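Local coordinates for putative uncharacterized protein (Mycobacterium avium, PDB 2Z6V) that is of unknown physiological role but, as a sulfotransferase, probably transfers a sulfuryl group from the nucleotide donor PAPS to an as yet unidentified acceptor, at residues E45-S50 / Q230-Q235; D49-G54 / G85-V90; I122-D127 / R367-H372; H337-M340 / D345-R348. One frame throughout, in Å; residues are numbered along the deposited sequence.

Contact 1: residues E45-S50 / Q230-Q235; sequences EIDSDS and QKRYLQ
Asp47, in the loop before helix 50-64, meets Arg232 of helix 224-238 through a single salt bridge, with OD2 of Asp47 and NH1 of Arg232 3.3 Å apart. The hydrogen bond within it is weak, bent to 133° at the proton. The second amino group is no nearer, Arg232 NH2 standing 3.6 Å from Asp47 OD2, and the carboxylate and guanidinium planes are turned 62° apart, so the two groups do not form a flat, two-pronged pair. A long, flexible arginine suits this wide gap: its chain is bent at chi3 (-106°), which turns the guanidinium to the loop. This is the loose side, a surface contact between partly exposed residues.

The firmer side faces helix 70-96, where Arg87 holds Asp47 OD2 more strongly in a second salt bridge, so two arginines share one carboxylate oxygen. Next to it Ser48, short enough to fold back, accepts at its OG a capping bond from Ser50 N, though a weak one. Other side chains of helix 224-238 are buried: Tyr233 packs on Val90 of helix 70-96, while Leu234 lies against Trp245 in strand 244-248 of the parallel sheet.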
loop_
_atom_site.group_PDB
_atom_site.type_symbol
_atom_site.label_atom_id
_atom_site.label_comp_id
_atom_site.label_asym_id
_atom_site.label_seq_id
_atom_site.Cartn_x
_atom_site.Cartn_y
_atom_site.Cartn_z
ATOM N N GLU A 45 -0.314 19.120 18.744
ATOM C CA GLU A 45 1.121 18.969 18.556
ATOM C C GLU A 45 1.419 17.929 17.481
ATOM O O GLU A 45 0.646 17.007 17.267
ATOM C CB GLU A 45 1.799 18.559 19.862
ATOM C CG GLU A 45 1.815 19.638 20.927
ATOM C CD GLU A 45 2.749 19.289 22.075
ATOM O OE1 GLU A 45 2.748 20.026 23.086
ATOM O OE2 GLU A 45 3.489 18.280 21.969
ATOM N N ILE A 46 2.546 18.087 16.801
ATOM C CA ILE A 46 2.935 17.157 15.756
ATOM C C ILE A 46 4.453 17.003 15.796
ATOM O O ILE A 46 5.151 17.878 16.303
ATOM C CB ILE A 46 2.459 17.656 14.378
ATOM C CG1 ILE A 46 2.456 16.498 13.387
ATOM C CG2 ILE A 46 3.337 18.788 13.890
ATOM C CD1 ILE A 46 1.612 16.771 12.155
ATOM N N ASP A 47 4.965 15.893 15.272
ATOM C CA ASP A 47 6.401 15.643 15.322
ATOM C C ASP A 47 7.274 16.495 14.414
ATOM O O ASP A 47 8.406 16.817 14.773
ATOM C CB ASP A 47 6.699 14.151 15.080
ATOM C CG ASP A 47 5.981 13.590 13.866
ATOM O OD1 ASP A 47 4.748 13.389 13.936
ATOM O OD2 ASP A 47 6.654 13.346 12.842
ATOM N N SER A 48 6.766 16.865 13.245
ATOM C CA SER A 48 7.555 17.676 12.335
ATOM C C SER A 48 6.706 18.406 11.309
ATOM O O SER A 48 5.487 18.468 11.420
ATOM C CB SER A 48 8.592 16.812 11.618
ATOM O OG SER A 48 7.975 15.947 10.685
ATOM N N ASP A 49 7.382 18.937 10.300
ATOM C CA ASP A 49 6.774 19.719 9.232
ATOM C C ASP A 49 6.650 18.928 7.926
ATOM O O ASP A 49 6.018 19.390 6.971
ATOM C CB ASP A 49 7.659 20.945 8.988
ATOM C CG ASP A 49 6.903 22.111 8.402
ATOM O OD1 ASP A 49 7.562 23.001 7.812
ATOM O OD2 ASP A 49 5.658 22.151 8.545
ATOM N N SER A 50 7.259 17.745 7.893
ATOM C CA SER A 50 7.289 16.889 6.702
ATOM C C SER A 50 5.971 16.629 5.979
ATOM O O SER A 50 5.960 16.408 4.768
ATOM C CB SER A 50 7.940 15.544 7.044
ATOM O OG SER A 50 7.197 14.840 8.019
ATOM N N GLN A 230 7.042 5.393 9.574
ATOM C CA GLN A 230 6.545 4.026 9.579
ATOM C C GLN A 230 7.122 3.234 10.742
ATOM O O GLN A 230 6.392 2.517 11.427
ATOM C CB GLN A 230 6.861 3.304 8.273
ATOM C CG GLN A 230 6.143 1.979 8.181
ATOM C CD GLN A 230 6.523 1.189 6.958
ATOM O OE1 GLN A 230 6.992 1.750 5.965
ATOM N NE2 GLN A 230 6.303 -0.123 7.008
ATOM N N LYS A 231 8.428 3.361 10.968
ATOM C CA LYS A 231 9.076 2.641 12.067
ATOM C C LYS A 231 8.453 2.993 13.424
ATOM O O LYS A 231 8.181 2.107 14.236
ATOM C CB LYS A 231 10.579 2.929 12.076
ATOM C CG LYS A 231 11.318 2.337 13.271
ATOM C CD LYS A 231 12.805 2.156 12.973
ATOM C CE LYS A 231 13.516 1.478 14.138
ATOM N NZ LYS A 231 14.720 0.706 13.709
ATOM N N ARG A 232 8.219 4.279 13.665
ATOM C CA ARG A 232 7.606 4.719 14.920
ATOM C C ARG A 232 6.198 4.128 15.037
ATOM O O ARG A 232 5.783 3.668 16.104
ATOM C CB ARG A 232 7.525 6.250 14.969
ATOM C CG ARG A 232 8.853 6.953 15.225
ATOM C CD ARG A 232 8.648 8.451 15.370
ATOM N NE ARG A 232 9.122 9.172 14.194
ATOM C CZ ARG A 232 8.378 9.998 13.475
ATOM N NH1 ARG A 232 7.117 10.211 13.809
ATOM N NH2 ARG A 232 8.895 10.607 12.423
ATOM N N TYR A 233 5.472 4.148 13.921
ATOM C CA TYR A 233 4.128 3.611 13.861
ATOM C C TYR A 233 4.185 2.141 14.268
ATOM O O TYR A 233 3.436 1.700 15.140
ATOM C CB TYR A 233 3.598 3.711 12.435
ATOM C CG TYR A 233 2.100 3.808 12.308
ATOM C CD1 TYR A 233 1.483 5.052 12.141
ATOM C CD2 TYR A 233 1.303 2.666 12.287
ATOM C CE1 TYR A 233 0.101 5.160 11.945
ATOM C CE2 TYR A 233 -0.084 2.754 12.090
ATOM C CZ TYR A 233 -0.678 4.007 11.916
ATOM O OH TYR A 233 -2.034 4.119 11.703
ATOM N N LEU A 234 5.073 1.383 13.631
ATOM C CA LEU A 234 5.201 -0.033 13.943
ATOM C C LEU A 234 5.631 -0.261 15.390
ATOM O O LEU A 234 5.204 -1.227 16.023
ATOM C CB LEU A 234 6.183 -0.701 12.978
ATOM C CG LEU A 234 5.721 -0.656 11.517
ATOM C CD1 LEU A 234 6.771 -1.289 10.634
ATOM C CD2 LEU A 234 4.398 -1.392 11.373
ATOM N N GLN A 235 6.455 0.632 15.931
ATOM C CA GLN A 235 6.887 0.476 17.317
ATOM C C GLN A 235 5.716 0.668 18.283
ATOM O O GLN A 235 5.699 0.093 19.372
ATOM C CB GLN A 235 8.023 1.454 17.637
ATOM C CG GLN A 235 9.331 1.092 16.953
ATOM C CD GLN A 235 10.364 2.179 17.071
ATOM O OE1 GLN A 235 10.136 3.310 16.645
ATOM N NE2 GLN A 235 11.512 1.846 17.652
#

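Contact 2: residues D49-G54 / G85-V90; sequences DSWREG and GRRLQV
Arg87 reaches from helix 70-96 to Ser50 and Trp51 in the first turn of helix 50-64. These consecutive helices run in roughly opposing directions as an alpha-alpha hairpin, and the arginine spans its open end, where the nearest CA atoms, those of Trp51 and Arg87, are still 9.0 Å apart. The length of arginine suits this gap.

From CB, which points to the partner helix, the chain sets out with CG trans to the backbone N (chi1 180°), and CG lies against Ile46. A bend at chi2 (67°) then carries NE to the carboxylate of Asp47. At the tip the two amino groups part company. NH1 rests 3.6 Å from CB of Trp51, oblique to the indole, and is taken up by a salt bridge to Asp198 OD1 and a hydrogen bond to Gln197 O. NH2, besides its bond to Asp47, lies 3.0 Å from Ser50 OG, which sits at the guanidinium edge, near its plane. Ser50 OG is itself hydrogen-bonded to Asp198 OD1, so serine and arginine converge on one carboxylate. Tyr229 of helix 224-238 adds a cation-pi contact. Two acids around a buried guanidinium would probably favour its positive charge and fix its rotation.

Trp51 is the apolar counterpart: its ring is buried, touches Ile46 and meets Phe34 of helix 30-41. Over one face of that indole, toward the rim, stand Asp49 O, 4.1 Å above the plane, and Arg52 CB, 3.9 Å above it.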
loop_
_atom_site.group_PDB
_atom_site.type_symbol
_atom_site.label_atom_id
_atom_site.label_comp_id
_atom_site.label_asym_id
_atom_site.label_seq_id
_atom_site.Cartn_x
_atom_site.Cartn_y
_atom_site.Cartn_z
ATOM N N ASP A 49 7.382 18.937 10.300
ATOM C CA ASP A 49 6.774 19.719 9.232
ATOM C C ASP A 49 6.650 18.928 7.926
ATOM O O ASP A 49 6.018 19.390 6.971
ATOM C CB ASP A 49 7.659 20.945 8.988
ATOM C CG ASP A 49 6.903 22.111 8.402
ATOM O OD1 ASP A 49 7.562 23.001 7.812
ATOM O OD2 ASP A 49 5.658 22.151 8.545
ATOM N N SER A 50 7.259 17.745 7.893
ATOM C CA SER A 50 7.289 16.889 6.702
ATOM C C SER A 50 5.971 16.629 5.979
ATOM O O SER A 50 5.960 16.408 4.768
ATOM C CB SER A 50 7.940 15.544 7.044
ATOM O OG SER A 50 7.197 14.840 8.019
ATOM N N TRP A 51 4.871 16.655 6.722
ATOM C CA TRP A 51 3.551 16.398 6.163
ATOM C C TRP A 51 3.029 17.500 5.258
ATOM O O TRP A 51 2.291 17.240 4.314
ATOM C CB TRP A 51 2.544 16.202 7.296
ATOM C CG TRP A 51 2.487 17.381 8.230
ATOM C CD1 TRP A 51 3.248 17.577 9.342
ATOM C CD2 TRP A 51 1.654 18.544 8.102
ATOM N NE1 TRP A 51 2.945 18.787 9.917
ATOM C CE2 TRP A 51 1.972 19.404 9.176
ATOM C CE3 TRP A 51 0.673 18.944 7.182
ATOM C CZ2 TRP A 51 1.343 20.645 9.358
ATOM C CZ3 TRP A 51 0.047 20.180 7.363
ATOM C CH2 TRP A 51 0.387 21.014 8.444
ATOM N N ARG A 52 3.421 18.730 5.555
ATOM C CA ARG A 52 2.939 19.886 4.829
ATOM C C ARG A 52 3.205 19.977 3.337
ATOM O O ARG A 52 2.296 20.279 2.571
ATOM C CB ARG A 52 3.440 21.158 5.507
ATOM C CG ARG A 52 2.729 22.396 5.017
ATOM C CD ARG A 52 3.083 23.633 5.823
ATOM N NE ARG A 52 2.042 24.648 5.672
ATOM C CZ ARG A 52 1.668 25.182 4.507
ATOM N NH1 ARG A 52 2.250 24.805 3.372
ATOM N NH2 ARG A 52 0.693 26.085 4.472
ATOM N N GLU A 53 4.429 19.716 2.906
ATOM C CA GLU A 53 4.721 19.850 1.485
ATOM C C GLU A 53 3.779 19.063 0.569
ATOM O O GLU A 53 3.228 19.627 -0.379
ATOM C CB GLU A 53 6.180 19.486 1.194
ATOM C CG GLU A 53 6.543 19.664 -0.267
ATOM C CD GLU A 53 8.034 19.633 -0.530
ATOM O OE1 GLU A 53 8.775 18.957 0.223
ATOM O OE2 GLU A 53 8.462 20.280 -1.513
ATOM N N GLY A 54 3.591 17.775 0.856
ATOM C CA GLY A 54 2.715 16.949 0.044
ATOM C C GLY A 54 1.246 17.334 0.129
ATOM O O GLY A 54 0.547 17.387 -0.894
ATOM N N GLY A 85 -5.097 13.390 10.933
ATOM C CA GLY A 85 -5.544 13.216 12.304
ATOM C C GLY A 85 -4.845 12.029 12.949
ATOM O O GLY A 85 -4.514 12.064 14.139
ATOM N N ARG A 86 -4.625 10.970 12.164
ATOM C CA ARG A 86 -3.939 9.778 12.659
ATOM C C ARG A 86 -2.523 10.155 13.057
ATOM O O ARG A 86 -2.010 9.725 14.095
ATOM C CB ARG A 86 -3.891 8.704 11.576
ATOM C CG ARG A 86 -5.187 7.966 11.417
ATOM C CD ARG A 86 -5.385 7.512 9.998
ATOM N NE ARG A 86 -6.807 7.343 9.765
ATOM C CZ ARG A 86 -7.386 7.428 8.580
ATOM N NH1 ARG A 86 -6.659 7.681 7.496
ATOM N NH2 ARG A 86 -8.700 7.279 8.487
ATOM N N ARG A 87 -1.899 10.963 12.206
ATOM C CA ARG A 87 -0.544 11.441 12.431
ATOM C C ARG A 87 -0.517 12.150 13.784
ATOM O O ARG A 87 0.393 11.950 14.573
ATOM C CB ARG A 87 -0.158 12.398 11.300
ATOM C CG ARG A 87 1.232 12.996 11.386
ATOM C CD ARG A 87 2.300 11.962 11.208
ATOM N NE ARG A 87 3.614 12.588 11.109
ATOM C CZ ARG A 87 4.132 13.086 9.990
ATOM N NH1 ARG A 87 3.447 13.037 8.849
ATOM N NH2 ARG A 87 5.345 13.624 10.009
ATOM N N LEU A 88 -1.535 12.964 14.047
ATOM C CA LEU A 88 -1.637 13.692 15.310
ATOM C C LEU A 88 -1.828 12.745 16.484
ATOM O O LEU A 88 -1.238 12.933 17.549
ATOM C CB LEU A 88 -2.809 14.678 15.268
ATOM C CG LEU A 88 -2.617 15.892 14.358
ATOM C CD1 LEU A 88 -3.895 16.704 14.285
ATOM C CD2 LEU A 88 -1.469 16.729 14.893
ATOM N N GLN A 89 -2.661 11.727 16.283
ATOM C CA GLN A 89 -2.936 10.748 17.327
ATOM C C GLN A 89 -1.705 9.921 17.696
ATOM O O GLN A 89 -1.463 9.650 18.871
ATOM C CB GLN A 89 -4.081 9.825 16.892
ATOM C CG GLN A 89 -5.415 10.532 16.757
ATOM C CD GLN A 89 -6.574 9.576 16.542
ATOM O OE1 GLN A 89 -6.803 8.669 17.340
ATOM N NE2 GLN A 89 -7.317 9.780 15.462
ATOM N N VAL A 90 -0.923 9.532 16.693
ATOM C CA VAL A 90 0.271 8.733 16.943
ATOM C C VAL A 90 1.350 9.543 17.657
ATOM O O VAL A 90 2.111 9.005 18.463
ATOM C CB VAL A 90 0.854 8.162 15.625
ATOM C CG1 VAL A 90 2.181 7.448 15.897
ATOM C CG2 VAL A 90 -0.144 7.196 14.996
#

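Contact 3: residues I122-D127 / R367-H372; sequences ISYLLD and RNWLAH
Trp369 brings the six-membered half of its indole beneath Tyr124, whose CB forms a CH-pi contact over the face, 3.8 Å from the ring centroid and 25° off the normal. The phenol continues beyond: its plane is within 20° of the indole, yet the centroids are 5.2 Å apart, so the rings are slid past each other and barely overlap. Tyr124 CB and CG both come within 3.5 Å of Trp369 CZ2. The broad indole offers this face to Tyr124 and still meets Leu125, whose CD2 comes obliquely to Trp369 CE3, at 4.0 Å, the two side chains crossing at about a right angle.

The two helices run in broadly opposed directions here, 142° between their N-to-C directions, with segment axes 10.1 Å apart. Helix 120-126 follows a loop that, as in other sulfotransferases, probably binds the 5'-phosphosulfate end of PAPS in the manner of a P-loop; helix 360-371 packs on its flank.

One residue further on, Leu370 turns its branched end inward, and its CG stands 4.2 Å from CD2 of Leu125. That leucine methyl therefore lies against both the indole and a second leucine, while Leu370 also touches Pro343 at the start of helix 343-353.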
loop_
_atom_site.group_PDB
_atom_site.type_symbol
_atom_site.label_atom_id
_atom_site.label_comp_id
_atom_site.label_asym_id
_atom_site.label_seq_id
_atom_site.Cartn_x
_atom_site.Cartn_y
_atom_site.Cartn_z
ATOM N N ILE A 122 0.105 -14.465 -0.397
ATOM C CA ILE A 122 1.221 -14.532 0.533
ATOM C C ILE A 122 1.021 -13.660 1.760
ATOM O O ILE A 122 1.395 -14.067 2.859
ATOM C CB ILE A 122 2.566 -14.143 -0.112
ATOM C CG1 ILE A 122 3.696 -14.532 0.845
ATOM C CG2 ILE A 122 2.607 -12.636 -0.401
ATOM C CD1 ILE A 122 5.032 -13.993 0.458
ATOM N N SER A 123 0.448 -12.470 1.584
ATOM C CA SER A 123 0.219 -11.588 2.724
ATOM C C SER A 123 -0.602 -12.312 3.770
ATOM O O SER A 123 -0.280 -12.254 4.948
ATOM C CB SER A 123 -0.523 -10.304 2.318
ATOM O OG SER A 123 0.340 -9.369 1.701
ATOM N N TYR A 124 -1.660 -12.995 3.335
ATOM C CA TYR A 124 -2.530 -13.732 4.251
ATOM C C TYR A 124 -1.876 -14.973 4.829
ATOM O O TYR A 124 -2.122 -15.319 5.984
ATOM C CB TYR A 124 -3.851 -14.133 3.574
ATOM C CG TYR A 124 -4.813 -12.980 3.393
ATOM C CD1 TYR A 124 -4.676 -12.096 2.323
ATOM C CD2 TYR A 124 -5.818 -12.729 4.333
ATOM C CE1 TYR A 124 -5.506 -10.988 2.194
ATOM C CE2 TYR A 124 -6.657 -11.624 4.215
ATOM C CZ TYR A 124 -6.491 -10.756 3.146
ATOM O OH TYR A 124 -7.271 -9.625 3.045
ATOM N N LEU A 125 -1.053 -15.654 4.040
ATOM C CA LEU A 125 -0.391 -16.851 4.548
ATOM C C LEU A 125 0.625 -16.523 5.649
ATOM O O LEU A 125 0.733 -17.248 6.640
ATOM C CB LEU A 125 0.287 -17.613 3.404
ATOM C CG LEU A 125 -0.710 -18.271 2.447
ATOM C CD1 LEU A 125 0.034 -19.073 1.390
ATOM C CD2 LEU A 125 -1.653 -19.169 3.246
ATOM N N LEU A 126 1.359 -15.428 5.476
ATOM C CA LEU A 126 2.346 -15.021 6.467
ATOM C C LEU A 126 1.629 -14.594 7.734
ATOM O O LEU A 126 2.180 -14.680 8.829
ATOM C CB LEU A 126 3.189 -13.849 5.949
ATOM C CG LEU A 126 4.125 -14.103 4.764
ATOM C CD1 LEU A 126 4.707 -12.786 4.271
ATOM C CD2 LEU A 126 5.224 -15.064 5.184
ATOM N N ASP A 127 0.392 -14.136 7.575
ATOM C CA ASP A 127 -0.400 -13.678 8.705
ATOM C C ASP A 127 -0.913 -14.851 9.531
ATOM O O ASP A 127 -1.426 -14.661 10.635
ATOM C CB ASP A 127 -1.565 -12.817 8.209
ATOM C CG ASP A 127 -2.321 -12.140 9.342
ATOM O OD1 ASP A 127 -1.672 -11.604 10.267
ATOM O OD2 ASP A 127 -3.569 -12.131 9.302
ATOM N N ARG A 367 -2.589 -24.057 5.109
ATOM C CA ARG A 367 -3.340 -24.993 4.277
ATOM C C ARG A 367 -4.835 -24.791 4.466
ATOM O O ARG A 367 -5.608 -24.853 3.510
ATOM C CB ARG A 367 -2.961 -26.428 4.634
ATOM C CG ARG A 367 -1.806 -26.964 3.824
ATOM C CD ARG A 367 -1.186 -28.162 4.504
ATOM N NE ARG A 367 -0.218 -28.830 3.641
ATOM C CZ ARG A 367 0.720 -29.662 4.084
ATOM N NH1 ARG A 367 0.816 -29.916 5.385
ATOM N NH2 ARG A 367 1.550 -30.251 3.227
ATOM N N ASN A 368 -5.233 -24.546 5.708
ATOM C CA ASN A 368 -6.634 -24.316 6.006
ATOM C C ASN A 368 -7.113 -23.044 5.319
ATOM O O ASN A 368 -8.262 -22.970 4.872
ATOM C CB ASN A 368 -6.848 -24.192 7.511
ATOM C CG ASN A 368 -8.189 -23.578 7.849
ATOM O OD1 ASN A 368 -9.235 -24.086 7.449
ATOM N ND2 ASN A 368 -8.166 -22.468 8.583
ATOM N N TRP A 369 -6.236 -22.044 5.238
ATOM C CA TRP A 369 -6.595 -20.790 4.600
ATOM C C TRP A 369 -6.791 -20.995 3.103
ATOM O O TRP A 369 -7.795 -20.564 2.543
ATOM C CB TRP A 369 -5.515 -19.728 4.831
ATOM C CG TRP A 369 -5.971 -18.351 4.446
ATOM C CD1 TRP A 369 -6.670 -17.470 5.224
ATOM C CD2 TRP A 369 -5.870 -17.748 3.152
ATOM N NE1 TRP A 369 -7.020 -16.361 4.491
ATOM C CE2 TRP A 369 -6.542 -16.505 3.216
ATOM C CE3 TRP A 369 -5.282 -18.140 1.941
ATOM C CZ2 TRP A 369 -6.643 -15.649 2.114
ATOM C CZ3 TRP A 369 -5.380 -17.290 0.842
ATOM C CH2 TRP A 369 -6.058 -16.056 0.938
ATOM N N LEU A 370 -5.835 -21.656 2.457
ATOM C CA LEU A 370 -5.907 -21.909 1.017
ATOM C C LEU A 370 -7.130 -22.732 0.617
ATOM O O LEU A 370 -7.716 -22.524 -0.449
ATOM C CB LEU A 370 -4.649 -22.639 0.547
ATOM C CG LEU A 370 -3.361 -21.828 0.459
ATOM C CD1 LEU A 370 -2.163 -22.764 0.354
ATOM C CD2 LEU A 370 -3.445 -20.891 -0.742
ATOM N N ALA A 371 -7.501 -23.674 1.476
ATOM C CA ALA A 371 -8.643 -24.535 1.218
ATOM C C ALA A 371 -9.920 -23.713 1.166
ATOM O O ALA A 371 -10.811 -23.982 0.359
ATOM C CB ALA A 371 -8.751 -25.590 2.306
ATOM N N HIS A 372 -9.999 -22.704 2.030
ATOM C CA HIS A 372 -11.177 -21.850 2.103
ATOM C C HIS A 372 -11.092 -20.615 1.217
ATOM O O HIS A 372 -11.992 -19.783 1.219
ATOM C CB HIS A 372 -11.420 -21.437 3.553
ATOM C CG HIS A 372 -11.726 -22.588 4.460
ATOM N ND1 HIS A 372 -11.937 -22.435 5.814
ATOM C CD2 HIS A 372 -11.868 -23.911 4.203
ATOM C CE1 HIS A 372 -12.196 -23.614 6.352
ATOM N NE2 HIS A 372 -12.160 -24.526 5.397
#

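Contact 4: residues H337-M340 / D345-R348; sequences HEMM and DVMR
Met339 and Val346 make the main apolar contact between helix 336-341 and helix 343-353. The thioether sulfur lies against the valine fork, Met339 SD being 3.9 Å from Val346 CG1 and equally far from CG2, and the side chains cross at about a right angle. A turn at chi2 (57°) folds the methionine back toward the second helix. Beyond the sulfur, CE of Met339 meets SD of Met347 at 4.1 Å. Flexible, polarisable methionines can follow the uneven surface of their neighbours, whereas the short, branched valine fits where the CA atoms of Met339 and Val346 come within 6.8 Å.

A second group of contacts joins valine to backbone and aliphatic stem: Val346 CG2 is 4.0 Å from the carbonyl oxygen of Glu338 and 4.1 Å from its CB.

The two helices follow one another with a sharp break and lead away from strand 331-335, the last in the chain and an edge strand of the parallel-sheet alpha/beta core of the sulfotransferase family. Val346 reaches back to Phe332 of that strand, and both methionines pack on Ile122 of helix 120-126.

Charged groups occupy the partly exposed side. Glu338 OE1 and Asp345 OD2 are 5.1 Å apart, and both form salt bridges with Arg349 NH1. This shared cation probably offsets the repulsion between the carboxylates, and it links the end of Glu338 to the second helix.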
loop_
_atom_site.group_PDB
_atom_site.type_symbol
_atom_site.label_atom_id
_atom_site.label_comp_id
_atom_site.label_asym_id
_atom_site.label_seq_id
_atom_site.Cartn_x
_atom_site.Cartn_y
_atom_site.Cartn_z
ATOM N N HIS A 337 3.151 -16.806 -11.180
ATOM C CA HIS A 337 2.863 -18.127 -11.695
ATOM C C HIS A 337 3.169 -19.240 -10.703
ATOM O O HIS A 337 2.533 -20.285 -10.736
ATOM C CB HIS A 337 3.588 -18.370 -13.030
ATOM C CG HIS A 337 5.085 -18.362 -12.940
ATOM N ND1 HIS A 337 5.844 -17.242 -13.206
ATOM C CD2 HIS A 337 5.966 -19.353 -12.659
ATOM C CE1 HIS A 337 7.124 -17.543 -13.098
ATOM N NE2 HIS A 337 7.225 -18.818 -12.768
ATOM N N GLU A 338 4.128 -19.018 -9.812
ATOM C CA GLU A 338 4.471 -20.031 -8.815
ATOM C C GLU A 338 3.486 -19.970 -7.660
ATOM O O GLU A 338 3.166 -20.982 -7.038
ATOM C CB GLU A 338 5.897 -19.818 -8.292
ATOM C CG GLU A 338 6.977 -20.530 -9.103
ATOM C CD GLU A 338 8.386 -20.287 -8.566
ATOM O OE1 GLU A 338 8.577 -20.329 -7.329
ATOM O OE2 GLU A 338 9.308 -20.066 -9.388
ATOM N N MET A 339 2.997 -18.771 -7.390
ATOM C CA MET A 339 2.047 -18.555 -6.312
ATOM C C MET A 339 0.692 -19.194 -6.646
ATOM O O MET A 339 -0.069 -19.554 -5.749
ATOM C CB MET A 339 1.884 -17.051 -6.083
ATOM C CG MET A 339 1.755 -16.650 -4.632
ATOM S SD MET A 339 3.166 -17.194 -3.643
ATOM C CE MET A 339 2.365 -17.533 -2.050
ATOM N N MET A 340 0.401 -19.332 -7.938
ATOM C CA MET A 340 -0.855 -19.929 -8.394
ATOM C C MET A 340 -0.795 -21.455 -8.423
ATOM O O MET A 340 -1.707 -22.128 -7.943
ATOM C CB MET A 340 -1.209 -19.428 -9.797
ATOM C CG MET A 340 -1.472 -17.933 -9.898
ATOM S SD MET A 340 -2.852 -17.381 -8.873
ATOM C CE MET A 340 -1.959 -16.692 -7.433
ATOM N N ASP A 345 4.559 -24.363 -1.572
ATOM C CA ASP A 345 5.955 -24.597 -1.911
ATOM C C ASP A 345 6.735 -23.301 -1.730
ATOM O O ASP A 345 7.835 -23.301 -1.169
ATOM C CB ASP A 345 6.108 -25.070 -3.352
ATOM C CG ASP A 345 7.567 -25.255 -3.743
ATOM O OD1 ASP A 345 8.282 -25.997 -3.036
ATOM O OD2 ASP A 345 8.000 -24.655 -4.748
ATOM N N VAL A 346 6.164 -22.199 -2.210
ATOM C CA VAL A 346 6.807 -20.899 -2.079
ATOM C C VAL A 346 7.042 -20.552 -0.609
ATOM O O VAL A 346 8.107 -20.058 -0.251
ATOM C CB VAL A 346 5.960 -19.776 -2.711
ATOM C CG1 VAL A 346 6.628 -18.434 -2.468
ATOM C CG2 VAL A 346 5.803 -20.014 -4.210
ATOM N N MET A 347 6.056 -20.826 0.241
ATOM C CA MET A 347 6.173 -20.516 1.658
ATOM C C MET A 347 7.350 -21.222 2.320
ATOM O O MET A 347 8.144 -20.594 3.024
ATOM C CB MET A 347 4.872 -20.865 2.388
ATOM C CG MET A 347 3.625 -20.148 1.847
ATOM S SD MET A 347 3.791 -18.331 1.680
ATOM C CE MET A 347 3.997 -17.831 3.390
ATOM N N ARG A 348 7.472 -22.525 2.094
ATOM C CA ARG A 348 8.564 -23.285 2.683
ATOM C C ARG A 348 9.901 -22.703 2.259
ATOM O O ARG A 348 10.821 -22.590 3.069
ATOM C CB ARG A 348 8.485 -24.757 2.268
ATOM C CG ARG A 348 7.178 -25.408 2.654
ATOM C CD ARG A 348 7.221 -26.930 2.625
ATOM N NE ARG A 348 5.861 -27.444 2.716
ATOM C CZ ARG A 348 5.059 -27.597 1.668
ATOM N NH1 ARG A 348 5.498 -27.294 0.448
ATOM N NH2 ARG A 348 3.805 -28.002 1.841
#

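Overall arrangement
Contact 2 lies across the chain's centre from contacts 3 and 4, and contact 1 across it from contact 4. Contacts 1 and 2 share Asp49 and Ser50, their centres 8 Å apart, around the start of helix 50-64, with helices 70-96 and 224-238. Contact 1 is a salt bridge at the surface, while in the buried contact 2 an arginine meets a serine and a tryptophan, its acids coming from outside. Contacts 3 and 4, centres 12 Å apart, are apolar where their segments meet: contact 3 is partly buried and aromatic, contact 4 buried and rich in sulfur. Met347 of contact 4 packs on Leu125 and Leu126 of contact 3, and helices 343-353 and 360-371 are consecutive.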